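Local coordinates for protein CAMP factor (Mobiluncus curtisii, PDB 6JLC) that probably acts as a secreted pore-forming toxin, a CAMP factor whose attack on membranes contributes to the lysis of red blood cells, at residues 26-31 and 83-88. Numbering follows the deposited sequence.
Sequences KEIQSE and LTVDKS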
ATOM      1  N   LYS A  26      -2.424  -6.158   1.091  1.00 31.95           N
ATOM      2  CA  LYS A  26      -1.704  -6.513   2.313  1.00 36.05           C
ATOM      3  C   LYS A  26      -0.248  -6.060   2.256  1.00 35.44           C
ATOM      4  O   LYS A  26       0.300  -5.592   3.260  1.00 37.95           O
ATOM      5  CB  LYS A  26      -1.792  -8.022   2.556  1.00 34.60           C
ATOM      6  CG  LYS A  26      -3.119  -8.432   3.157  1.00 36.15           C
ATOM      7  CD  LYS A  26      -3.339  -9.929   3.119  1.00 44.90           C
ATOM      8  CE  LYS A  26      -4.584 -10.293   3.913  1.00 46.64           C
ATOM      9  NZ  LYS A  26      -4.858 -11.756   3.888  1.00 59.78           N
ATOM     10  N   GLU A  27       0.393  -6.193   1.094  1.00 35.42           N
ATOM     11  CA  GLU A  27       1.775  -5.731   0.955  1.00 39.74           C
ATOM     12  C   GLU A  27       1.872  -4.228   1.176  1.00 40.06           C
ATOM     13  O   GLU A  27       2.741  -3.751   1.912  1.00 37.47           O
ATOM     14  CB  GLU A  27       2.332  -6.100  -0.420  1.00 42.58           C
ATOM     15  CG  GLU A  27       2.456  -7.588  -0.670  1.00 59.05           C
ATOM     16  CD  GLU A  27       2.809  -7.910  -2.111  1.00 70.47           C
ATOM     17  OE1 GLU A  27       3.205  -6.983  -2.851  1.00 72.47           O
ATOM     18  OE2 GLU A  27       2.688  -9.091  -2.501  1.00 74.28           O
ATOM     19  N   ILE A  28       0.983  -3.460   0.550  1.00 35.52           N
ATOM     20  CA  ILE A  28       1.025  -2.014   0.736  1.00 36.30           C
ATOM     21  C   ILE A  28       0.716  -1.647   2.182  1.00 41.61           C
ATOM     22  O   ILE A  28       1.308  -0.711   2.741  1.00 40.95           O
ATOM     23  CB  ILE A  28       0.063  -1.326  -0.247  1.00 36.23           C
ATOM     24  CG1 ILE A  28       0.520  -1.580  -1.683  1.00 35.28           C
ATOM     25  CG2 ILE A  28      -0.042   0.165   0.047  1.00 33.80           C
ATOM     26  CD1 ILE A  28      -0.528  -1.238  -2.695  1.00 35.29           C
ATOM     27  N   GLN A  29      -0.213  -2.369   2.817  1.00 34.25           N
ATOM     28  CA  GLN A  29      -0.536  -2.066   4.209  1.00 38.64           C
ATOM     29  C   GLN A  29       0.670  -2.300   5.107  1.00 42.87           C
ATOM     30  O   GLN A  29       0.904  -1.547   6.062  1.00 43.80           O
ATOM     31  CB  GLN A  29      -1.716  -2.917   4.673  1.00 38.53           C
ATOM     32  CG  GLN A  29      -2.015  -2.808   6.153  1.00 42.37           C
ATOM     33  CD  GLN A  29      -3.080  -3.791   6.599  1.00 44.34           C
ATOM     34  OE1 GLN A  29      -2.979  -4.996   6.348  1.00 43.70           O
ATOM     35  NE2 GLN A  29      -4.108  -3.283   7.264  1.00 42.98           N
ATOM     36  N   SER A  30       1.438  -3.348   4.812  1.00 39.84           N
ATOM     37  CA  SER A  30       2.674  -3.624   5.535  1.00 45.40           C
ATOM     38  C   SER A  30       3.662  -2.469   5.409  1.00 45.95           C
ATOM     39  O   SER A  30       4.343  -2.114   6.377  1.00 47.96           O
ATOM     40  CB  SER A  30       3.283  -4.922   5.005  1.00 46.28           C
ATOM     41  OG  SER A  30       4.680  -4.956   5.203  1.00 64.41           O
ATOM     42  N   GLU A  31       3.746  -1.861   4.226  1.00 39.03           N
ATOM     43  CA  GLU A  31       4.723  -0.798   4.012  1.00 43.64           C
ATOM     44  C   GLU A  31       4.219   0.568   4.462  1.00 44.91           C
ATOM     45  O   GLU A  31       5.030   1.448   4.780  1.00 42.62           O
ATOM     46  CB  GLU A  31       5.115  -0.740   2.535  1.00 50.08           C
ATOM     47  CG  GLU A  31       6.087  -1.815   2.112  1.00 60.75           C
ATOM     48  CD  GLU A  31       6.032  -2.065   0.623  1.00 73.82           C
ATOM     49  OE1 GLU A  31       5.195  -1.424  -0.049  1.00 76.56           O
ATOM     50  OE2 GLU A  31       6.831  -2.887   0.122  1.00 79.52           O
ATOM     51  N   LEU A  83      -6.381  -1.891  -7.362  1.00 27.63           N
ATOM     52  CA  LEU A  83      -5.683  -1.128  -8.395  1.00 29.89           C
ATOM     53  C   LEU A  83      -5.436   0.304  -7.952  1.00 30.11           C
ATOM     54  O   LEU A  83      -4.371   0.874  -8.230  1.00 26.81           O
ATOM     55  CB  LEU A  83      -6.483  -1.124  -9.698  1.00 29.57           C
ATOM     56  CG  LEU A  83      -6.721  -2.444 -10.410  1.00 41.18           C
ATOM     57  CD1 LEU A  83      -7.720  -2.240 -11.558  1.00 38.15           C
ATOM     58  CD2 LEU A  83      -5.387  -3.008 -10.914  1.00 45.58           C
ATOM     59  N   THR A  84      -6.424   0.911  -7.289  1.00 26.51           N
ATOM     60  CA  THR A  84      -6.325   2.323  -6.935  1.00 26.39           C
ATOM     61  C   THR A  84      -5.232   2.550  -5.894  1.00 24.54           C
ATOM     62  O   THR A  84      -4.431   3.491  -6.005  1.00 28.39           O
ATOM     63  CB  THR A  84      -7.686   2.824  -6.419  1.00 25.59           C
ATOM     64  OG1 THR A  84      -8.691   2.603  -7.426  1.00 27.48           O
ATOM     65  CG2 THR A  84      -7.617   4.314  -6.113  1.00 26.97           C
ATOM     66  N   VAL A  85      -5.222   1.723  -4.850  1.00 25.02           N
ATOM     67  CA  VAL A  85      -4.238   1.869  -3.787  1.00 25.55           C
ATOM     68  C   VAL A  85      -2.840   1.586  -4.328  1.00 27.64           C
ATOM     69  O   VAL A  85      -1.871   2.256  -3.958  1.00 28.27           O
ATOM     70  CB  VAL A  85      -4.604   0.946  -2.609  1.00 26.24           C
ATOM     71  CG1 VAL A  85      -3.485   0.898  -1.576  1.00 29.31           C
ATOM     72  CG2 VAL A  85      -5.915   1.411  -1.944  1.00 25.27           C
ATOM     73  N   ASP A  86      -2.724   0.611  -5.232  1.00 27.35           N
ATOM     74  CA  ASP A  86      -1.429   0.291  -5.832  1.00 27.50           C
ATOM     75  C   ASP A  86      -0.899   1.475  -6.638  1.00 28.56           C
ATOM     76  O   ASP A  86       0.262   1.875  -6.491  1.00 29.75           O
ATOM     77  CB  ASP A  86      -1.575  -0.957  -6.711  1.00 25.25           C
ATOM     78  CG  ASP A  86      -0.249  -1.692  -6.944  1.00 39.91           C
ATOM     79  OD1 ASP A  86       0.715  -1.493  -6.188  1.00 34.84           O
ATOM     80  OD2 ASP A  86      -0.190  -2.493  -7.890  1.00 34.35           O
ATOM     81  N   LYS A  87      -1.742   2.054  -7.497  1.00 26.61           N
ATOM     82  CA  LYS A  87      -1.302   3.206  -8.281  1.00 32.58           C
ATOM     83  C   LYS A  87      -0.962   4.378  -7.375  1.00 29.24           C
ATOM     84  O   LYS A  87       0.023   5.091  -7.603  1.00 30.44           O
ATOM     85  CB  LYS A  87      -2.381   3.624  -9.279  1.00 29.54           C
ATOM     86  CG  LYS A  87      -2.578   2.642 -10.402  1.00 41.26           C
ATOM     87  CD  LYS A  87      -3.181   3.327 -11.600  1.00 45.77           C
ATOM     88  CE  LYS A  87      -4.591   3.760 -11.309  1.00 48.41           C
ATOM     89  NZ  LYS A  87      -5.241   4.260 -12.546  1.00 49.24           N
ATOM     90  N   SER A  88      -1.789   4.608  -6.355  1.00 28.24           N
ATOM     91  CA  SER A  88      -1.544   5.718  -5.443  1.00 25.88           C
ATOM     92  C   SER A  88      -0.201   5.562  -4.739  1.00 28.47           C
ATOM     93  O   SER A  88       0.608   6.500  -4.702  1.00 30.46           O
ATOM     94  CB  SER A  88      -2.662   5.801  -4.422  1.00 31.53           C
ATOM     95  OG  SER A  88      -2.314   6.727  -3.416  1.00 46.21           O
TER
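I28 reaches across from helix 8-31 and sets its delta methyl on the backbone of helix 68-91, between the side chains of V85 and D86. From CB, which points at the opposite helix, the isoleucine divides into two unequal arms. The short arm, CG2, lies anti to the backbone N and comes alongside the valine, 3.9 Å from V85 CG1. The longer arm leaves through CG1, anti to the carbonyl carbon (chi1 -64°), and with chi2 at 166° is almost fully extended, so that it bridges the gap and CD1 arrives at helix 68-91. There CD1 of I28 stands 3.6 Å from CA of D86. The same methyl lies 3.8 Å from CG1 of V85, which thus meets both arms of I28. OD1 of D86 flanks I28 CD1 at 3.7 Å. The aspartate side chain crosses the isoleucine at about a right angle and supplies van der Waals contact alone; its OD1 also makes a weak hydrogen bond to ND2 of N90, one turn further along its own helix. I28 and D86 form the closest backbone pair, with CA atoms 7.4 Å apart. The joint surface is small, 128 Å² in all, a little over half of it on I28. L25, about one turn before I28 on helix 8-31, also touches the valine. This mainly apolar contact lies near the centre of the chain, a helical fragment of a longer CAMP-factor protein, and joins the C-terminal end of helix 8-31 to helix 68-91, where W37 of the following loop packs on I28 and V85 and V107 of helix 97-114 touches V85.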